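Local structure of transmembrane protease (Mus musculus, 2E7V) at residues Y7-Q12 against V73-R78; F11-V16 against I107-E112. The protein probably cleaves proteins at the cell surface as a membrane-bound serine protease, this SEA domain being a separate module from the catalytic one. One frame throughout, in Å; residues are numbered along the deposited sequence.

In the fold
Strand 4-14 opens the domain and takes part in both contacts. Interaction 1 closes the shorter loop: from residues 7-12 the chain runs through helix 28-46 and strand 54-65 before strand 68-78 returns antiparallel. Interaction 2 starts from an overlapping stretch, sharing Phe-11 and Gln-12, and its loop runs on past 73-78 and through helix 85-96 before residues 107-112 reach 11-16; the two loops therefore cross, neither lying wholly within the other. The contact centres lie about 17 Å apart. Together they leave strand 4-14 inside the four-stranded sheet, with 68-78 on one side of it and 106-107 on the other, in the order 54-65, 68-78, 4-14, 106-107.

Interaction 1 (Y7-Q12 against V73-R78)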
# COMPACT_ATOMS: atom_id res chain seq x y z
N TYR A 7 0.54 -10.86 -5.79
CA TYR A 7 0.83 -10.79 -4.38
C TYR A 7 -0.21 -9.86 -3.79
O TYR A 7 -0.67 -8.93 -4.45
CB TYR A 7 2.23 -10.23 -4.13
CG TYR A 7 3.32 -11.17 -4.54
CD1 TYR A 7 3.89 -12.06 -3.62
CD2 TYR A 7 3.72 -11.24 -5.87
CE1 TYR A 7 4.84 -13.01 -4.04
CE2 TYR A 7 4.66 -12.17 -6.29
CZ TYR A 7 5.21 -13.05 -5.38
OH TYR A 7 6.13 -13.97 -5.83
N HIS A 8 -0.59 -10.11 -2.55
CA HIS A 8 -1.55 -9.25 -1.87
C HIS A 8 -1.18 -9.13 -0.41
O HIS A 8 -0.56 -10.04 0.16
CB HIS A 8 -2.98 -9.80 -2.01
CG HIS A 8 -3.23 -11.09 -1.27
ND1 HIS A 8 -2.91 -12.32 -1.79
CD2 HIS A 8 -3.77 -11.32 -0.05
CE1 HIS A 8 -3.24 -13.26 -0.93
NE2 HIS A 8 -3.76 -12.68 0.14
N SER A 9 -1.54 -8.00 0.19
CA SER A 9 -1.27 -7.75 1.59
C SER A 9 -2.31 -6.80 2.13
O SER A 9 -3.01 -6.12 1.36
CB SER A 9 0.12 -7.12 1.75
OG SER A 9 1.07 -7.79 0.94
N SER A 10 -2.44 -6.76 3.45
CA SER A 10 -3.35 -5.85 4.11
C SER A 10 -2.45 -4.80 4.75
O SER A 10 -1.64 -5.11 5.63
CB SER A 10 -4.17 -6.57 5.18
OG SER A 10 -5.05 -7.50 4.59
N PHE A 11 -2.57 -3.57 4.28
CA PHE A 11 -1.76 -2.47 4.77
C PHE A 11 -2.51 -1.58 5.72
O PHE A 11 -3.64 -1.15 5.43
CB PHE A 11 -1.31 -1.58 3.62
CG PHE A 11 -0.36 -2.22 2.66
CD1 PHE A 11 1.02 -2.17 2.89
CD2 PHE A 11 -0.83 -2.82 1.50
CE1 PHE A 11 1.92 -2.71 1.96
CE2 PHE A 11 0.05 -3.36 0.58
CZ PHE A 11 1.43 -3.30 0.81
N GLN A 12 -1.89 -1.27 6.85
CA GLN A 12 -2.51 -0.35 7.79
C GLN A 12 -2.43 1.02 7.10
O GLN A 12 -1.35 1.44 6.68
CB GLN A 12 -1.73 -0.33 9.11
CG GLN A 12 -1.94 -1.55 9.99
CD GLN A 12 -0.70 -2.41 10.11
OE1 GLN A 12 -0.50 -3.37 9.35
NE2 GLN A 12 0.16 -2.07 11.07
N VAL A 73 -4.68 -4.90 -0.71
CA VAL A 73 -4.06 -4.54 -1.98
C VAL A 73 -3.49 -5.71 -2.78
O VAL A 73 -2.79 -6.57 -2.23
CB VAL A 73 -2.90 -3.53 -1.72
CG1 VAL A 73 -2.20 -3.14 -3.02
CG2 VAL A 73 -3.44 -2.31 -0.99
N VAL A 74 -3.80 -5.75 -4.08
CA VAL A 74 -3.28 -6.80 -4.95
C VAL A 74 -2.19 -6.16 -5.82
O VAL A 74 -2.35 -5.04 -6.29
CB VAL A 74 -4.37 -7.38 -5.90
CG1 VAL A 74 -3.72 -8.20 -7.00
CG2 VAL A 74 -5.33 -8.28 -5.11
N MET A 75 -1.08 -6.87 -6.00
CA MET A 75 0.02 -6.38 -6.82
C MET A 75 0.36 -7.45 -7.86
O MET A 75 0.55 -8.63 -7.50
CB MET A 75 1.26 -6.07 -5.96
CG MET A 75 1.09 -4.89 -4.97
SD MET A 75 2.28 -4.96 -3.58
CE MET A 75 1.49 -6.23 -2.61
N LYS A 76 0.44 -7.04 -9.13
CA LYS A 76 0.76 -7.95 -10.23
C LYS A 76 2.15 -7.71 -10.81
O LYS A 76 2.52 -6.56 -11.12
CB LYS A 76 -0.25 -7.81 -11.37
CG LYS A 76 0.05 -8.73 -12.56
CD LYS A 76 -1.02 -8.69 -13.64
CE LYS A 76 -0.77 -9.79 -14.67
NZ LYS A 76 -1.83 -9.85 -15.70
N PHE A 77 2.91 -8.80 -10.98
CA PHE A 77 4.26 -8.75 -11.54
C PHE A 77 4.46 -9.75 -12.68
O PHE A 77 3.80 -10.79 -12.74
CB PHE A 77 5.33 -9.05 -10.47
CG PHE A 77 5.29 -8.13 -9.29
CD1 PHE A 77 4.37 -8.33 -8.26
CD2 PHE A 77 6.13 -7.01 -9.24
CE1 PHE A 77 4.29 -7.44 -7.19
CE2 PHE A 77 6.06 -6.11 -8.18
CZ PHE A 77 5.13 -6.33 -7.15
N ARG A 78 5.39 -9.42 -13.57
CA ARG A 78 5.73 -10.28 -14.70
C ARG A 78 7.15 -10.76 -14.38
O ARG A 78 7.95 -10.00 -13.82
CB ARG A 78 5.77 -9.47 -16.00
CG ARG A 78 6.98 -8.54 -16.11
CD ARG A 78 7.20 -7.97 -17.52
NE ARG A 78 6.48 -6.72 -17.77
CZ ARG A 78 5.18 -6.64 -18.02
NH1 ARG A 78 4.43 -7.74 -18.05
NH2 ARG A 78 4.61 -5.46 -18.23
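Two neighbouring antiparallel strands of the SEA-domain sheet meet here, Tyr-7, His-8 and Ser-9 pairing with Met-75, Val-74 and Val-73. Tyr-7 and Met-75 form a hydrogen-bonded pair, Tyr-7 N giving to Met-75 O at 2.8 Å and Met-75 N to Tyr-7 O at 2.6 Å. Ser-9 and Val-73 repeat the pattern, with Val-73 N reaching Ser-9 O at 2.9 Å in an almost straight bond (177° at the hydrogen). Between them, the non-hydrogen-bonded pair His-8 and Val-74 turns to the other face.

Tyr-7, Met-75 and Val-73 make their face largely apolar, with the small Ser-9 among them. The Tyr-7 ring brings CD2 to 3.8 Å from Phe-77 CD1, the planes inclined at 76°, while its OH is hydrogen-bonded to the carbonyl O of Arg-85, at the start of helix 85-96. Met-75 bends at its last torsion (chi3 -77°), which folds CE back to 3.9 Å from Ser-9 OG. Phe-11 crosses Val-73 at about a right angle, its CD2 3.6 Å from Val-73 CG2. With an alanine here the ring is gone, which is likely to leave a gap beside Val-73 CG2. Backbone bonds thus fix the register, while apolar contacts, Tyr-7 with Phe-77 and Phe-11 with Val-73, build a face that meets the helices, Tyr-7 and Phe-77 touching Ile-92 and Phe-77 lying edge-to-face with Phe-45.

Interaction 2 (F11-V16 against I107-E112); sequences FQILNV and IAPSNE
Leu-14 O holds a water at 2.9 Å, and that water accepts a hydrogen bond from Ser-110 N, 3.0 Å away, bridging the 11-16 segment to the 107-112 loop where no direct backbone bond is made. Just before it the pairing is direct and adds the short edge strand 106-107 to the sheet in parallel: Ile-107 N gives to Gln-12 O at 3.0 Å, and Leu-14 N to Ile-107 O at 3.1 Å, this donor tilted 27° from the carbonyl plane. Ile-107 thereby grips residues on both sides of Ile-13, as expected of a parallel bridge.

Ile-107 suits the buried side because its long branch can put a methyl over a ring. With CG1 anti to the carbonyl carbon (chi1 -60°) and the chain extended beyond it, CD1 sits over one face of Phe-11, 3.8 Å from the ring centroid, in a CH-pi contact. Ile-13 lies alongside, its CD1 near Ile-107 CB and its CG2 3.8 Å from Pro-109 CG. Met-40 and Ile-41 of helix 28-46 touch Ile-107 as well. Toward the outside, Leu-14 CB packs on Ala-108 CB at 4.0 Å. Pro-109, where the next strand N-H to Leu-14 O would come, has none, and puts its CD 3.5 Å from Leu-14 O instead, while a type II turn from Ile-13 to Val-16 bends the 11-16 segment. The chemistry therefore passes from direct backbone bonds and apolar packing at Ile-107 to a hydrated link at Ser-110.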
# COMPACT_ATOMS: atom_id res chain seq x y z
N PHE A 11 -2.57 -3.57 4.28
CA PHE A 11 -1.76 -2.47 4.77
C PHE A 11 -2.51 -1.58 5.72
O PHE A 11 -3.64 -1.15 5.43
CB PHE A 11 -1.31 -1.58 3.62
CG PHE A 11 -0.36 -2.22 2.66
CD1 PHE A 11 1.02 -2.17 2.89
CD2 PHE A 11 -0.83 -2.82 1.50
CE1 PHE A 11 1.92 -2.71 1.96
CE2 PHE A 11 0.05 -3.36 0.58
CZ PHE A 11 1.43 -3.30 0.81
N GLN A 12 -1.89 -1.27 6.85
CA GLN A 12 -2.51 -0.35 7.79
C GLN A 12 -2.43 1.02 7.10
O GLN A 12 -1.35 1.44 6.68
CB GLN A 12 -1.73 -0.33 9.11
CG GLN A 12 -1.94 -1.55 9.99
CD GLN A 12 -0.70 -2.41 10.11
OE1 GLN A 12 -0.50 -3.37 9.35
NE2 GLN A 12 0.16 -2.07 11.07
N ILE A 13 -3.56 1.72 6.98
CA ILE A 13 -3.55 3.02 6.33
C ILE A 13 -3.49 4.07 7.43
O ILE A 13 -4.50 4.45 8.02
CB ILE A 13 -4.81 3.22 5.45
CG1 ILE A 13 -4.90 2.07 4.42
CG2 ILE A 13 -4.75 4.56 4.72
CD1 ILE A 13 -3.62 1.88 3.56
N LEU A 14 -2.27 4.53 7.71
CA LEU A 14 -2.02 5.48 8.78
C LEU A 14 -2.65 6.87 8.62
O LEU A 14 -2.79 7.38 7.52
CB LEU A 14 -0.50 5.64 8.97
CG LEU A 14 0.36 4.37 9.05
CD1 LEU A 14 1.82 4.76 9.27
CD2 LEU A 14 -0.12 3.48 10.19
N ASN A 15 -3.03 7.44 9.75
CA ASN A 15 -3.59 8.79 9.82
C ASN A 15 -4.91 9.05 9.09
O ASN A 15 -5.18 10.18 8.68
CB ASN A 15 -2.50 9.76 9.35
CG ASN A 15 -1.16 9.50 10.02
OD1 ASN A 15 -0.09 9.69 9.43
ND2 ASN A 15 -1.21 9.05 11.27
N VAL A 16 -5.73 8.01 8.93
CA VAL A 16 -7.03 8.17 8.28
C VAL A 16 -8.10 7.49 9.14
O VAL A 16 -8.02 6.30 9.43
CB VAL A 16 -7.07 7.54 6.87
CG1 VAL A 16 -8.42 7.79 6.24
CG2 VAL A 16 -5.96 8.10 6.01
N ILE A 107 1.11 2.05 5.04
CA ILE A 107 1.19 3.07 4.02
C ILE A 107 0.59 4.33 4.63
O ILE A 107 -0.52 4.27 5.17
CB ILE A 107 0.35 2.70 2.77
CG1 ILE A 107 0.85 1.38 2.18
CG2 ILE A 107 0.42 3.83 1.73
CD1 ILE A 107 0.12 0.96 0.92
N ALA A 108 1.30 5.45 4.56
CA ALA A 108 0.79 6.71 5.10
C ALA A 108 0.49 7.71 3.98
O ALA A 108 1.41 8.31 3.42
CB ALA A 108 1.79 7.31 6.09
N PRO A 109 -0.79 7.90 3.62
CA PRO A 109 -1.15 8.85 2.56
C PRO A 109 -0.56 10.20 2.94
O PRO A 109 -0.11 10.95 2.08
CB PRO A 109 -2.68 8.84 2.58
CG PRO A 109 -3.00 7.45 3.00
CD PRO A 109 -1.99 7.19 4.11
N SER A 110 -0.59 10.50 4.24
CA SER A 110 0.01 11.72 4.78
C SER A 110 0.75 11.38 6.08
O SER A 110 0.25 10.61 6.91
CB SER A 110 -1.05 12.78 5.07
OG SER A 110 -0.41 14.02 5.33
N ASN A 111 1.94 11.94 6.24
CA ASN A 111 2.76 11.69 7.42
C ASN A 111 2.57 12.79 8.47
O ASN A 111 2.79 13.97 8.20
CB ASN A 111 4.24 11.64 7.03
CG ASN A 111 4.53 10.60 5.97
OD1 ASN A 111 4.44 10.86 4.76
ND2 ASN A 111 4.86 9.41 6.41
N GLU A 112 2.18 12.40 9.68
CA GLU A 112 1.98 13.39 10.73
C GLU A 112 3.29 13.78 11.39
O GLU A 112 4.09 12.91 11.75
CB GLU A 112 1.02 12.88 11.81
CG GLU A 112 0.81 13.90 12.94
CD GLU A 112 -0.25 13.52 13.95
OE1 GLU A 112 -0.31 12.34 14.35
OE2 GLU A 112 -1.03 14.42 14.36
O HOH W 1 -2.95 9.77 5.86